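Local coordinates for protein short chain dehydrogenase (Rhodopseudomonas palustris, PDB 3H7A) that probably works as an NAD(P)(H)-dependent oxidoreductase of the short-chain dehydrogenase/reductase family, built on a Rossmann fold, on a substrate not yet established, at residues E101-D104 against R105-R108; A170-L173 against M174-I178; A222-Q225 against L226-Q229; A24-F27 against A28-F32. One frame throughout, in Å; residues are numbered along the deposited sequence. Where two conformers were deposited one is given.

Contact 1 (E101-D104 against R105-R108)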
ATOM      1  N   GLU B 101      15.624  15.497 -18.348  1.00 20.56           N
ATOM      2  CA  GLU B 101      17.041  15.184 -18.377  1.00 18.34           C
ATOM      3  C   GLU B 101      17.270  13.695 -18.188  1.00 22.27           C
ATOM      4  O   GLU B 101      18.397  13.255 -17.945  1.00 21.20           O
ATOM      5  CB  GLU B 101      17.773  15.969 -17.295  1.00 21.20           C
ATOM      6  CG  GLU B 101      17.674  17.487 -17.486  1.00 31.43           C
ATOM      7  CD  GLU B 101      18.205  18.263 -16.293  1.00 41.10           C
ATOM      8  OE1 GLU B 101      19.119  17.752 -15.611  1.00 40.19           O
ATOM      9  OE2 GLU B 101      17.703  19.382 -16.033  1.00 44.53           O
ATOM     10  N   THR B 102      16.207  12.907 -18.316  1.00 20.02           N
ATOM     11  CA  THR B 102      16.352  11.458 -18.190  1.00 19.45           C
ATOM     12  C   THR B 102      16.419  10.935 -19.621  1.00 23.63           C
ATOM     13  O   THR B 102      15.421  10.914 -20.332  1.00 19.57           O
ATOM     14  CB  THR B 102      15.174  10.823 -17.364  1.00 19.67           C
ATOM     15  OG1 THR B 102      15.107  11.411 -16.051  1.00 21.07           O
ATOM     16  CG2 THR B 102      15.331   9.327 -17.232  1.00 21.12           C
ATOM     17  N   THR B 103      17.610  10.533 -20.039  1.00 22.84           N
ATOM     18  CA  THR B 103      17.889  10.209 -21.439  1.00 22.94           C
ATOM     19  C   THR B 103      17.361   8.816 -21.769  1.00 23.97           C
ATOM     20  O   THR B 103      17.043   8.037 -20.861  1.00 19.09           O
ATOM     21  CB  THR B 103      19.396  10.307 -21.740  1.00 24.44           C
ATOM     22  OG1 THR B 103      20.107   9.379 -20.916  1.00 20.09           O
ATOM     23  CG2 THR B 103      19.931  11.738 -21.454  1.00 17.89           C
ATOM     24  N   ASP B 104      17.208   8.533 -23.065  1.00 23.46           N
ATOM     25  CA  ASP B 104      16.899   7.187 -23.543  1.00 15.52           C
ATOM     26  C   ASP B 104      17.901   6.177 -22.996  1.00 22.03           C
ATOM     27  O   ASP B 104      17.519   5.128 -22.485  1.00 23.22           O
ATOM     28  CB  ASP B 104      16.903   7.148 -25.074  1.00 22.55           C
ATOM     29  CG  ASP B 104      15.860   8.061 -25.684  1.00 21.65           C
ATOM     30  OD1 ASP B 104      15.014   8.564 -24.926  1.00 23.49           O
ATOM     31  OD2 ASP B 104      15.872   8.273 -26.921  1.00 29.50           O
ATOM     32  N   ARG B 105      19.181   6.518 -23.080  1.00 20.33           N
ATOM     33  CA  ARG B 105      20.255   5.668 -22.566  1.00 22.76           C
ATOM     34  C   ARG B 105      20.118   5.355 -21.075  1.00 18.41           C
ATOM     35  O   ARG B 105      20.164   4.187 -20.692  1.00 27.17           O
ATOM     36  CB  ARG B 105      21.626   6.297 -22.840  1.00 25.99           C
ATOM     37  CG  ARG B 105      22.761   5.357 -22.575  1.00 23.67           C
ATOM     38  CD  ARG B 105      24.105   6.042 -22.635  1.00 29.28           C
ATOM     39  NE  ARG B 105      24.965   5.479 -21.604  1.00 47.63           N
ATOM     40  CZ  ARG B 105      25.829   4.487 -21.792  1.00 52.12           C
ATOM     41  NH1 ARG B 105      26.544   4.043 -20.765  1.00 56.18           N
ATOM     42  NH2 ARG B 105      25.986   3.950 -22.997  1.00 47.82           N
ATOM     43  N   VAL B 106      20.003   6.391 -20.238  1.00 23.91           N
ATOM     44  CA  VAL B 106      19.880   6.211 -18.784  1.00 18.22           C
ATOM     45  C   VAL B 106      18.686   5.322 -18.394  1.00 19.24           C
ATOM     46  O   VAL B 106      18.853   4.380 -17.625  1.00 21.87           O
ATOM     47  CB  VAL B 106      19.860   7.581 -18.045  1.00 19.61           C
ATOM     48  CG1 VAL B 106      19.257   7.471 -16.636  1.00 24.85           C
ATOM     49  CG2 VAL B 106      21.282   8.141 -17.984  1.00 22.12           C
ATOM     50  N   PHE B 107      17.513   5.594 -18.959  1.00 20.29           N
ATOM     51  CA  PHE B 107      16.318   4.805 -18.676  1.00 19.35           C
ATOM     52  C   PHE B 107      16.494   3.322 -19.069  1.00 22.98           C
ATOM     53  O   PHE B 107      16.193   2.445 -18.254  1.00 24.08           O
ATOM     54  CB  PHE B 107      15.074   5.424 -19.334  1.00 16.86           C
ATOM     55  CG  PHE B 107      13.741   4.888 -18.793  1.00 23.29           C
ATOM     56  CD1 PHE B 107      13.107   5.504 -17.708  1.00 13.30           C
ATOM     57  CD2 PHE B 107      13.115   3.780 -19.383  1.00 21.30           C
ATOM     58  CE1 PHE B 107      11.876   5.019 -17.190  1.00 11.28           C
ATOM     59  CE2 PHE B 107      11.892   3.299 -18.901  1.00 17.74           C
ATOM     60  CZ  PHE B 107      11.279   3.905 -17.790  1.00 22.09           C
ATOM     61  N   ARG B 108      16.981   3.054 -20.289  1.00 22.08           N
ATOM     62  CA  ARG B 108      17.217   1.675 -20.764  0.50 22.04           C
ATOM     63  C   ARG B 108      18.256   0.938 -19.912  1.00 20.29           C
ATOM     64  O   ARG B 108      18.036  -0.218 -19.523  1.00 25.23           O
ATOM     65  CB  ARG B 108      17.690   1.677 -22.221  0.50 21.23           C
ATOM     66  CG  ARG B 108      16.890   0.783 -23.169  0.50 30.13           C
ATOM     67  CD  ARG B 108      17.330  -0.681 -23.229  0.50 29.51           C
ATOM     68  NE  ARG B 108      16.379  -1.460 -24.034  0.50 30.08           N
ATOM     69  CZ  ARG B 108      16.450  -2.769 -24.262  0.50 28.57           C
ATOM     70  NH1 ARG B 108      15.516  -3.361 -25.000  0.50 22.28           N
ATOM     71  NH2 ARG B 108      17.443  -3.489 -23.754  0.50 23.93           N
TER
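Thr103 caps the start of helix 104-132 by taking the amide hydrogen of Val106 on its hydroxyl. The capping bond, Val106 N to Thr103 OG1, is 3.1 Å long and fairly straight, 166° at the hydrogen. It exists because OG1 sits between the backbone N and the carbonyl carbon (chi1 61°), which brings the oxygen to the N-H of Val106 in the first turn. Thr103 is thus the N-cap residue. Two backbone bonds carry the helix on from there, Phe107 N to Thr103 O and Arg108 N to Asp104 O, each 3.1 Å.

The van der Waals contacts are lighter. Val106 CG2 lies against the capping oxygen, 3.4 Å from Thr103 OG1, while the Thr102 methyl CG2 stands at the edge of the Phe107 ring, near its plane, and 4.4 Å from Phe107 CB.

Charged ends turn elsewhere: Asp104 forms a salt bridge with Arg123 of the second subunit, and in the conformer given Arg108 pairs with Glu112 of its own chain and with Glu112 of that subunit. The helix start therefore belongs to a subunit interface, where Phe107 stacks on Phe119 of the second subunit, while Thr102, Val106 and Phe107 also rest on Ala154 of helix 153-173 in their own chain.

Contact 2 (A170-L173 against M174-I178)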
ATOM      1  N   ALA B 170       7.030 -15.194  -6.587  1.00 22.70           N
ATOM      2  CA  ALA B 170       6.593 -15.699  -5.279  1.00 24.79           C
ATOM      3  C   ALA B 170       5.229 -16.392  -5.341  1.00 23.50           C
ATOM      4  O   ALA B 170       5.067 -17.482  -4.812  1.00 20.44           O
ATOM      5  CB  ALA B 170       6.607 -14.590  -4.225  1.00 20.80           C
ATOM      6  N   ARG B 171       4.263 -15.785  -6.021  1.00 23.31           N
ATOM      7  CA  ARG B 171       2.946 -16.376  -6.117  1.00 26.86           C
ATOM      8  C   ARG B 171       3.036 -17.757  -6.780  1.00 26.43           C
ATOM      9  O   ARG B 171       2.364 -18.683  -6.351  1.00 30.74           O
ATOM     10  CB  ARG B 171       1.966 -15.464  -6.874  1.00 30.82           C
ATOM     11  CG  ARG B 171       1.782 -14.046  -6.319  1.00 37.10           C
ATOM     12  CD  ARG B 171       1.012 -13.946  -5.005  1.00 48.94           C
ATOM     13  NE  ARG B 171      -0.276 -14.631  -5.045  1.00 60.31           N
ATOM     14  CZ  ARG B 171      -1.036 -14.869  -3.976  1.00 70.91           C
ATOM     15  NH1 ARG B 171      -2.187 -15.515  -4.115  1.00 72.98           N
ATOM     16  NH2 ARG B 171      -0.650 -14.465  -2.769  1.00 69.82           N
ATOM     17  N   GLU B 172       3.901 -17.890  -7.788  1.00 25.62           N
ATOM     18  CA  GLU B 172       4.086 -19.153  -8.520  1.00 27.41           C
ATOM     19  C   GLU B 172       4.932 -20.214  -7.792  1.00 26.07           C
ATOM     20  O   GLU B 172       4.607 -21.403  -7.830  1.00 27.87           O
ATOM     21  CB  GLU B 172       4.674 -18.893  -9.911  1.00 26.50           C
ATOM     22  CG  GLU B 172       4.508 -20.069 -10.882  1.00 30.38           C
ATOM     23  CD  GLU B 172       5.294 -19.941 -12.197  1.00 29.90           C
ATOM     24  OE1 GLU B 172       5.572 -18.807 -12.648  1.00 26.55           O
ATOM     25  OE2 GLU B 172       5.621 -20.999 -12.793  1.00 31.42           O
ATOM     26  N   LEU B 173       5.999 -19.782  -7.126  1.00 25.47           N
ATOM     27  CA  LEU B 173       7.040 -20.710  -6.666  1.00 24.61           C
ATOM     28  C   LEU B 173       7.061 -20.985  -5.173  1.00 23.37           C
ATOM     29  O   LEU B 173       7.617 -21.998  -4.758  1.00 23.20           O
ATOM     30  CB  LEU B 173       8.431 -20.254  -7.143  1.00 24.79           C
ATOM     31  CG  LEU B 173       8.602 -19.889  -8.628  1.00 26.32           C
ATOM     32  CD1 LEU B 173       9.931 -19.185  -8.852  1.00 23.31           C
ATOM     33  CD2 LEU B 173       8.462 -21.079  -9.566  1.00 18.46           C
ATOM     34  N   MET B 174       6.476 -20.104  -4.360  1.00 24.09           N
ATOM     35  CA  MET B 174       6.362 -20.399  -2.932  1.00 22.51           C
ATOM     36  C   MET B 174       5.611 -21.724  -2.658  1.00 29.01           C
ATOM     37  O   MET B 174       6.104 -22.529  -1.856  1.00 27.38           O
ATOM     38  CB  MET B 174       5.844 -19.202  -2.107  1.00 24.23           C
ATOM     39  CG  MET B 174       6.953 -18.193  -1.707  1.00 23.06           C
ATOM     40  SD  MET B 174       6.246 -16.815  -0.816  1.00 23.26           S
ATOM     41  CE  MET B 174       7.620 -16.284   0.183  1.00 18.56           C
ATOM     42  N   PRO B 175       4.471 -22.001  -3.360  1.00 24.23           N
ATOM     43  CA  PRO B 175       3.904 -23.355  -3.173  1.00 29.58           C
ATOM     44  C   PRO B 175       4.749 -24.501  -3.742  1.00 31.72           C
ATOM     45  O   PRO B 175       4.422 -25.665  -3.502  1.00 34.22           O
ATOM     46  CB  PRO B 175       2.568 -23.293  -3.933  1.00 28.95           C
ATOM     47  CG  PRO B 175       2.285 -21.835  -4.111  1.00 29.70           C
ATOM     48  CD  PRO B 175       3.623 -21.207  -4.277  1.00 26.13           C
ATOM     49  N   LYS B 176       5.808 -24.173  -4.481  1.00 30.67           N
ATOM     50  CA  LYS B 176       6.687 -25.165  -5.098  0.50 31.14           C
ATOM     51  C   LYS B 176       8.032 -25.218  -4.380  1.00 30.48           C
ATOM     52  O   LYS B 176       9.028 -25.662  -4.955  1.00 37.86           O
ATOM     53  CB  LYS B 176       6.897 -24.861  -6.584  0.50 31.70           C
ATOM     54  CG  LYS B 176       5.629 -24.903  -7.414  0.50 32.80           C
ATOM     55  CD  LYS B 176       5.939 -25.053  -8.889  0.50 43.33           C
ATOM     56  CE  LYS B 176       4.668 -24.991  -9.716  0.50 48.62           C
ATOM     57  NZ  LYS B 176       4.193 -23.588  -9.868  0.50 44.70           N
ATOM     58  N   ASN B 177       8.040 -24.746  -3.130  1.00 28.09           N
ATOM     59  CA  ASN B 177       9.166 -24.848  -2.177  1.00 28.02           C
ATOM     60  C   ASN B 177      10.336 -23.901  -2.439  1.00 29.43           C
ATOM     61  O   ASN B 177      11.467 -24.116  -1.967  1.00 30.86           O
ATOM     62  CB  ASN B 177       9.611 -26.322  -1.996  1.00 27.42           C
ATOM     63  CG  ASN B 177      10.354 -26.568  -0.693  1.00 37.26           C
ATOM     64  OD1 ASN B 177      10.073 -25.949   0.329  1.00 45.00           O
ATOM     65  ND2 ASN B 177      11.312 -27.479  -0.733  1.00 33.45           N
ATOM     66  N   ILE B 178      10.059 -22.829  -3.167  1.00 22.58           N
ATOM     67  CA  ILE B 178      11.041 -21.761  -3.316  1.00 23.80           C
ATOM     68  C   ILE B 178      10.629 -20.513  -2.538  1.00 21.59           C
ATOM     69  O   ILE B 178       9.611 -19.901  -2.824  1.00 25.96           O
ATOM     70  CB  ILE B 178      11.302 -21.435  -4.799  1.00 24.51           C
ATOM     71  CG1 ILE B 178      11.426 -22.752  -5.588  1.00 24.08           C
ATOM     72  CG2 ILE B 178      12.486 -20.486  -4.929  1.00 17.00           C
ATOM     73  CD1 ILE B 178      12.567 -22.864  -6.486  1.00 27.17           C
TER
HETATM   74  O   HOH W   1       2.217 -22.721  -8.269  1.00 36.18           O
HETATM   75  O   HOH W   2       6.338 -23.442 -11.922  1.00 37.78           O
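Leu173 O receives both Lys176 N and Ile178 N at the end of helix 153-173, in a Schellman motif whose C-prime residue is Asn177, with positive phi. The Ile178 N to Leu173 O bond is 3.0 Å, and Asn177 N returns to Met174 O to complete the motif. The two donors reach Leu173 O from opposite faces of its carbonyl plane. Strand 178-185 starts at Ile178, whose CB packs on Leu173 CB.

In the conformer described here, Lys176 folds back over this end. Its CB lies 3.5 Å from Leu173 O; CG, CD and CE then pass along Glu172 O, and a bend at the last torsion (chi4 78°) turns NZ in to that carbonyl. NZ donates to Glu172 O at 3.0 Å, tilted from the carbonyl plane, and one water bridges the same two atoms. The carboxylate is further off, Glu172 OE2 standing 4.2 Å from Lys176 NZ, beyond a salt bridge, though the opposite charges may attract through space; a second water links the two atoms. The other carboxylate oxygen, OE1, accepts from Ile99 N of the second subunit.

On another side of the turn, Met174 places its sulfur near the Ala170 methyl, with SD 4.1 Å from Ala170 CB.

Contact 3 (A222-Q225 against L226-Q229)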
ATOM      1  N   ALA B 222      19.995  -9.674   7.973  1.00 23.99           N
ATOM      2  CA  ALA B 222      18.588  -9.735   7.527  1.00 26.12           C
ATOM      3  C   ALA B 222      18.348 -10.803   6.449  1.00 28.14           C
ATOM      4  O   ALA B 222      17.350 -11.529   6.487  1.00 25.26           O
ATOM      5  CB  ALA B 222      18.115  -8.359   7.047  1.00 24.89           C
ATOM      6  N   TYR B 223      19.273 -10.910   5.494  1.00 26.33           N
ATOM      7  CA  TYR B 223      19.181 -11.965   4.499  1.00 26.85           C
ATOM      8  C   TYR B 223      19.336 -13.339   5.132  1.00 25.02           C
ATOM      9  O   TYR B 223      18.642 -14.290   4.738  1.00 24.76           O
ATOM     10  CB  TYR B 223      20.212 -11.761   3.405  1.00 27.43           C
ATOM     11  CG  TYR B 223      19.715 -10.895   2.288  1.00 21.51           C
ATOM     12  CD1 TYR B 223      18.475 -11.140   1.706  1.00 27.55           C
ATOM     13  CD2 TYR B 223      20.479  -9.833   1.806  1.00 26.09           C
ATOM     14  CE1 TYR B 223      17.999 -10.353   0.682  1.00 22.34           C
ATOM     15  CE2 TYR B 223      20.019  -9.043   0.759  1.00 21.43           C
ATOM     16  CZ  TYR B 223      18.767  -9.325   0.205  1.00 24.29           C
ATOM     17  OH  TYR B 223      18.258  -8.581  -0.822  1.00 28.78           O
ATOM     18  N   TRP B 224      20.229 -13.437   6.122  1.00 23.06           N
ATOM     19  CA  TRP B 224      20.374 -14.683   6.883  1.00 24.47           C
ATOM     20  C   TRP B 224      19.098 -15.011   7.667  1.00 29.37           C
ATOM     21  O   TRP B 224      18.658 -16.162   7.689  1.00 26.79           O
ATOM     22  CB  TRP B 224      21.614 -14.680   7.800  1.00 26.16           C
ATOM     23  CG  TRP B 224      21.813 -16.046   8.456  1.00 31.59           C
ATOM     24  CD1 TRP B 224      21.666 -16.352   9.778  1.00 30.02           C
ATOM     25  CD2 TRP B 224      22.136 -17.282   7.793  1.00 28.86           C
ATOM     26  NE1 TRP B 224      21.893 -17.700   9.985  1.00 24.91           N
ATOM     27  CE2 TRP B 224      22.183 -18.290   8.783  1.00 27.18           C
ATOM     28  CE3 TRP B 224      22.407 -17.631   6.461  1.00 31.78           C
ATOM     29  CZ2 TRP B 224      22.476 -19.623   8.481  1.00 30.63           C
ATOM     30  CZ3 TRP B 224      22.712 -18.953   6.163  1.00 31.06           C
ATOM     31  CH2 TRP B 224      22.728 -19.939   7.169  1.00 30.39           C
ATOM     32  N   GLN B 225      18.487 -13.991   8.271  1.00 26.56           N
ATOM     33  CA  GLN B 225      17.189 -14.154   8.912  1.00 31.26           C
ATOM     34  C   GLN B 225      16.132 -14.720   7.942  1.00 30.83           C
ATOM     35  O   GLN B 225      15.418 -15.666   8.279  1.00 32.44           O
ATOM     36  CB  GLN B 225      16.719 -12.831   9.514  1.00 32.32           C
ATOM     37  CG  GLN B 225      15.484 -12.975  10.395  1.00 48.04           C
ATOM     38  CD  GLN B 225      14.615 -11.731  10.425  1.00 48.09           C
ATOM     39  OE1 GLN B 225      13.387 -11.826  10.498  1.00 44.17           O
ATOM     40  NE2 GLN B 225      15.246 -10.559  10.378  1.00 40.44           N
ATOM     41  N   LEU B 226      16.046 -14.155   6.738  1.00 30.24           N
ATOM     42  CA  LEU B 226      15.114 -14.667   5.729  1.00 24.72           C
ATOM     43  C   LEU B 226      15.463 -16.099   5.341  1.00 30.33           C
ATOM     44  O   LEU B 226      14.567 -16.945   5.187  1.00 26.77           O
ATOM     45  CB  LEU B 226      15.084 -13.763   4.491  1.00 28.33           C
ATOM     46  CG  LEU B 226      14.298 -12.451   4.586  1.00 27.64           C
ATOM     47  CD1 LEU B 226      14.597 -11.541   3.410  1.00 23.02           C
ATOM     48  CD2 LEU B 226      12.797 -12.724   4.708  1.00 29.80           C
ATOM     49  N   TYR B 227      16.763 -16.376   5.202  1.00 29.45           N
ATOM     50  CA  TYR B 227      17.214 -17.727   4.900  1.00 29.14           C
ATOM     51  C   TYR B 227      16.700 -18.705   5.955  1.00 31.68           C
ATOM     52  O   TYR B 227      16.202 -19.769   5.614  1.00 29.85           O
ATOM     53  CB  TYR B 227      18.748 -17.838   4.762  1.00 29.99           C
ATOM     54  CG  TYR B 227      19.161 -19.288   4.550  1.00 20.44           C
ATOM     55  CD1 TYR B 227      19.031 -19.886   3.308  1.00 28.32           C
ATOM     56  CD2 TYR B 227      19.594 -20.073   5.613  1.00 31.69           C
ATOM     57  CE1 TYR B 227      19.351 -21.214   3.119  1.00 22.77           C
ATOM     58  CE2 TYR B 227      19.932 -21.397   5.426  1.00 19.80           C
ATOM     59  CZ  TYR B 227      19.805 -21.955   4.182  1.00 26.66           C
ATOM     60  OH  TYR B 227      20.120 -23.272   3.990  1.00 27.25           O
ATOM     61  N   GLN B 228      16.806 -18.321   7.226  1.00 28.94           N
ATOM     62  CA  GLN B 228      16.470 -19.200   8.344  1.00 33.87           C
ATOM     63  C   GLN B 228      14.980 -19.528   8.559  1.00 35.60           C
ATOM     64  O   GLN B 228      14.662 -20.486   9.265  1.00 38.45           O
ATOM     65  CB  GLN B 228      17.071 -18.652   9.635  1.00 36.35           C
ATOM     66  CG  GLN B 228      18.587 -18.679   9.682  1.00 43.39           C
ATOM     67  CD  GLN B 228      19.149 -20.015  10.125  1.00 57.20           C
ATOM     68  OE1 GLN B 228      19.635 -20.145  11.254  1.00 60.32           O
ATOM     69  NE2 GLN B 228      19.098 -21.015   9.242  1.00 51.60           N
ATOM     70  N   GLN B 229      14.084 -18.739   7.970  1.00 32.10           N
ATOM     71  CA  GLN B 229      12.642 -18.924   8.148  1.00 27.98           C
ATOM     72  C   GLN B 229      12.140 -20.267   7.626  1.00 31.73           C
ATOM     73  O   GLN B 229      12.420 -20.623   6.480  1.00 31.63           O
ATOM     74  CB  GLN B 229      11.863 -17.825   7.432  1.00 25.47           C
ATOM     75  CG  GLN B 229      12.045 -16.449   8.004  1.00 22.36           C
ATOM     76  CD  GLN B 229      11.173 -15.435   7.315  1.00 32.69           C
ATOM     77  OE1 GLN B 229      10.808 -15.606   6.158  1.00 25.84           O
ATOM     78  NE2 GLN B 229      10.824 -14.371   8.029  1.00 27.10           N
TER
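The last turns of helix 216-228 run on i to i+4 bonds, Leu226 N to Ala222 O, Tyr227 N to Tyr223 O and Gln228 N to Trp224 O, before the Gln229 N to Gln225 O bond stretches to a weak 3.4 Å.

Trp224 and Tyr227 both extend away from their backbone N at the first torsion, which lays the two rings side by side and pointing the same way. Their planes are 21° apart but slid, and the centroid of the indole six-membered ring is 4.7 Å from that of Tyr227, leaving little overlap. Tyr227 CD2 sits over the indole face, toward its rim, 3.4 Å from Trp224 CZ3. The same indole face takes Gln228 over its five-membered ring, where Gln228 CG makes a CH-pi contact 3.8 Å from the ring centroid. A bend at chi2 (-84°) then carries the Gln228 amide on across the indole, the two planes 30° apart. An alanine in place of Trp224 would remove the surface under both neighbours and is likely to leave the Tyr227 ring and the Gln228 chain freer to turn. Elsewhere on the helix, Tyr223 CD1 meets Leu226 CD1.

Around this, Trp224 meets Phe27, near the end of helix 18-29, and Tyr227 meets Phe32, just beyond it, each pair edge to face. Tyr223 reaches Thr140 of strand 135-142 with its hydroxyl, and Leu226 and Ala222 lie on strand 178-185, Ala222 touching strand 237-240 as well.

Contact 4 (A24-F27 against A28-F32)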
ATOM      1  N   ALA B  24      28.249 -12.104   1.019  1.00 28.20           N
ATOM      2  CA  ALA B  24      29.145 -13.196   0.644  1.00 28.26           C
ATOM      3  C   ALA B  24      29.867 -13.733   1.880  1.00 24.05           C
ATOM      4  O   ALA B  24      29.861 -14.941   2.105  1.00 29.87           O
ATOM      5  CB  ALA B  24      30.136 -12.733  -0.423  1.00 24.75           C
ATOM      6  N   LYS B  25      30.428 -12.831   2.693  1.00 28.53           N
ATOM      7  CA  LYS B  25      31.072 -13.188   3.972  1.00 28.21           C
ATOM      8  C   LYS B  25      30.151 -14.007   4.872  1.00 29.20           C
ATOM      9  O   LYS B  25      30.581 -15.002   5.437  1.00 34.33           O
ATOM     10  CB  LYS B  25      31.554 -11.941   4.747  1.00 25.03           C
ATOM     11  CG  LYS B  25      32.782 -11.212   4.176  1.00 32.22           C
ATOM     12  CD  LYS B  25      33.245 -10.083   5.131  1.00 31.27           C
ATOM     13  CE  LYS B  25      33.906  -8.939   4.367  1.00 48.84           C
ATOM     14  NZ  LYS B  25      34.512  -7.873   5.237  1.00 49.33           N
ATOM     15  N   LYS B  26      28.888 -13.595   4.988  1.00 32.93           N
ATOM     16  CA  LYS B  26      27.914 -14.271   5.861  1.00 31.13           C
ATOM     17  C   LYS B  26      27.564 -15.682   5.401  1.00 30.75           C
ATOM     18  O   LYS B  26      27.600 -16.620   6.197  1.00 27.42           O
ATOM     19  CB  LYS B  26      26.631 -13.426   6.032  1.00 28.11           C
ATOM     20  CG  LYS B  26      25.535 -14.041   6.928  1.00 32.80           C
ATOM     21  CD  LYS B  26      26.049 -14.452   8.318  1.00 36.60           C
ATOM     22  CE  LYS B  26      24.960 -14.339   9.365  1.00 39.15           C
ATOM     23  NZ  LYS B  26      25.123 -15.326  10.463  1.00 35.71           N
ATOM     24  N   PHE B  27      27.224 -15.834   4.126  1.00 26.90           N
ATOM     25  CA  PHE B  27      26.854 -17.146   3.627  1.00 26.21           C
ATOM     26  C   PHE B  27      28.036 -18.104   3.548  1.00 30.83           C
ATOM     27  O   PHE B  27      27.856 -19.308   3.744  1.00 30.11           O
ATOM     28  CB  PHE B  27      26.074 -17.039   2.320  1.00 24.32           C
ATOM     29  CG  PHE B  27      24.647 -16.618   2.532  1.00 26.47           C
ATOM     30  CD1 PHE B  27      23.637 -17.575   2.665  1.00 25.28           C
ATOM     31  CD2 PHE B  27      24.318 -15.269   2.662  1.00 22.71           C
ATOM     32  CE1 PHE B  27      22.316 -17.194   2.892  1.00 24.54           C
ATOM     33  CE2 PHE B  27      23.007 -14.875   2.890  1.00 31.68           C
ATOM     34  CZ  PHE B  27      21.997 -15.836   3.001  1.00 24.53           C
ATOM     35  N   ALA B  28      29.239 -17.566   3.315  1.00 27.55           N
ATOM     36  CA  ALA B  28      30.454 -18.375   3.358  1.00 31.86           C
ATOM     37  C   ALA B  28      30.777 -18.791   4.788  1.00 30.04           C
ATOM     38  O   ALA B  28      31.242 -19.905   5.005  1.00 36.76           O
ATOM     39  CB  ALA B  28      31.624 -17.646   2.733  1.00 29.63           C
ATOM     40  N   ALA B  29      30.500 -17.908   5.751  1.00 33.86           N
ATOM     41  CA  ALA B  29      30.712 -18.186   7.183  1.00 35.10           C
ATOM     42  C   ALA B  29      29.769 -19.267   7.687  1.00 33.97           C
ATOM     43  O   ALA B  29      30.071 -19.963   8.648  1.00 36.20           O
ATOM     44  CB  ALA B  29      30.546 -16.925   8.014  1.00 33.19           C
ATOM     45  N   GLU B  30      28.632 -19.405   7.014  1.00 28.25           N
ATOM     46  CA  GLU B  30      27.644 -20.407   7.350  1.00 29.16           C
ATOM     47  C   GLU B  30      27.811 -21.681   6.538  1.00 29.93           C
ATOM     48  O   GLU B  30      26.947 -22.552   6.567  1.00 31.50           O
ATOM     49  CB  GLU B  30      26.230 -19.850   7.158  1.00 28.04           C
ATOM     50  CG  GLU B  30      25.906 -18.625   8.029  1.00 34.38           C
ATOM     51  CD  GLU B  30      25.877 -18.921   9.531  1.00 41.68           C
ATOM     52  OE1 GLU B  30      25.692 -20.095   9.931  1.00 34.76           O
ATOM     53  OE2 GLU B  30      26.023 -17.964  10.317  1.00 42.86           O
ATOM     54  N   GLY B  31      28.911 -21.786   5.801  1.00 31.80           N
ATOM     55  CA  GLY B  31      29.282 -23.054   5.182  1.00 25.50           C
ATOM     56  C   GLY B  31      28.905 -23.256   3.731  1.00 29.90           C
ATOM     57  O   GLY B  31      29.057 -24.354   3.209  1.00 31.05           O
ATOM     58  N   PHE B  32      28.420 -22.216   3.058  1.00 29.37           N
ATOM     59  CA  PHE B  32      28.107 -22.349   1.637  1.00 26.69           C
ATOM     60  C   PHE B  32      29.333 -21.996   0.799  1.00 28.57           C
ATOM     61  O   PHE B  32      30.184 -21.231   1.251  1.00 25.48           O
ATOM     62  CB  PHE B  32      26.979 -21.408   1.241  1.00 26.17           C
ATOM     63  CG  PHE B  32      25.625 -21.796   1.761  1.00 22.55           C
ATOM     64  CD1 PHE B  32      24.819 -22.686   1.048  1.00 24.14           C
ATOM     65  CD2 PHE B  32      25.126 -21.227   2.924  1.00 21.70           C
ATOM     66  CE1 PHE B  32      23.545 -23.025   1.507  1.00 25.63           C
ATOM     67  CE2 PHE B  32      23.847 -21.562   3.405  1.00 25.57           C
ATOM     68  CZ  PHE B  32      23.056 -22.455   2.687  1.00 26.16           C
TER
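Lys26 sends CG away from its backbone N (chi1 180°) and bends at chi2 (53°), while Glu30 also folds at chi2 (-66°), and the two chains come together at their charged ends. Lys26 NZ donates to Glu30 OE2 in a 2.8 Å salt bridge, meeting the oxygen on its anti side and somewhat out of the carboxylate plane. Nearer its own backbone, Glu30 CG lies 3.2 Å from Lys26 O, one turn back. Lys26 also makes a cation-pi contact with Trp224. A methionine in place of Lys26 would take away the ammonium group and would probably leave the Glu30 carboxylate without its charged mate in this turn.

This is the end of helix 18-29, in the beta-alpha-beta unit that links strands 9-13 and 33-38 of the Rossmann fold. A Schellman motif stops the helix: Phe32 N bonds to Phe27 O at 3.0 Å and Gly31 N to Ala28 O. Gly31, with positive phi, is the C-prime residue, and a side chain there would jam against the preceding carbonyl oxygen.

The reversal lays Phe32 beside Phe27, both pointing the same way. Phe32 CD2 comes to the edge of the Phe27 ring, in its plane, 4.0 Å from Phe27 CD1. Phe27 O also lies in the plane of the Phe32 ring, at its edge, 3.4 Å from Phe32 CD2.

Overall arrangement
Along the chain the order is contact 4, contact 1, contact 2, contact 3, all on or at the ends of helices that flank the parallel sheet of the Rossmann fold. Contacts 3 and 4 touch, their centres about 12 Å apart, where helix 216-228 lies against the end of helix 18-29. Contact 2, at the end of helix 153-173, is near contact 3, about 17 Å between centres and about 7 Å between nearest atoms. Contact 1 stands apart, its centre about 34 to 37 Å from those of the other three. Contacts 1 and 2 both touch the second subunit, and contacts 2 and 3 the third, so three of these helix ends take part in the four-chain assembly, while no other chain of it touches contact 4.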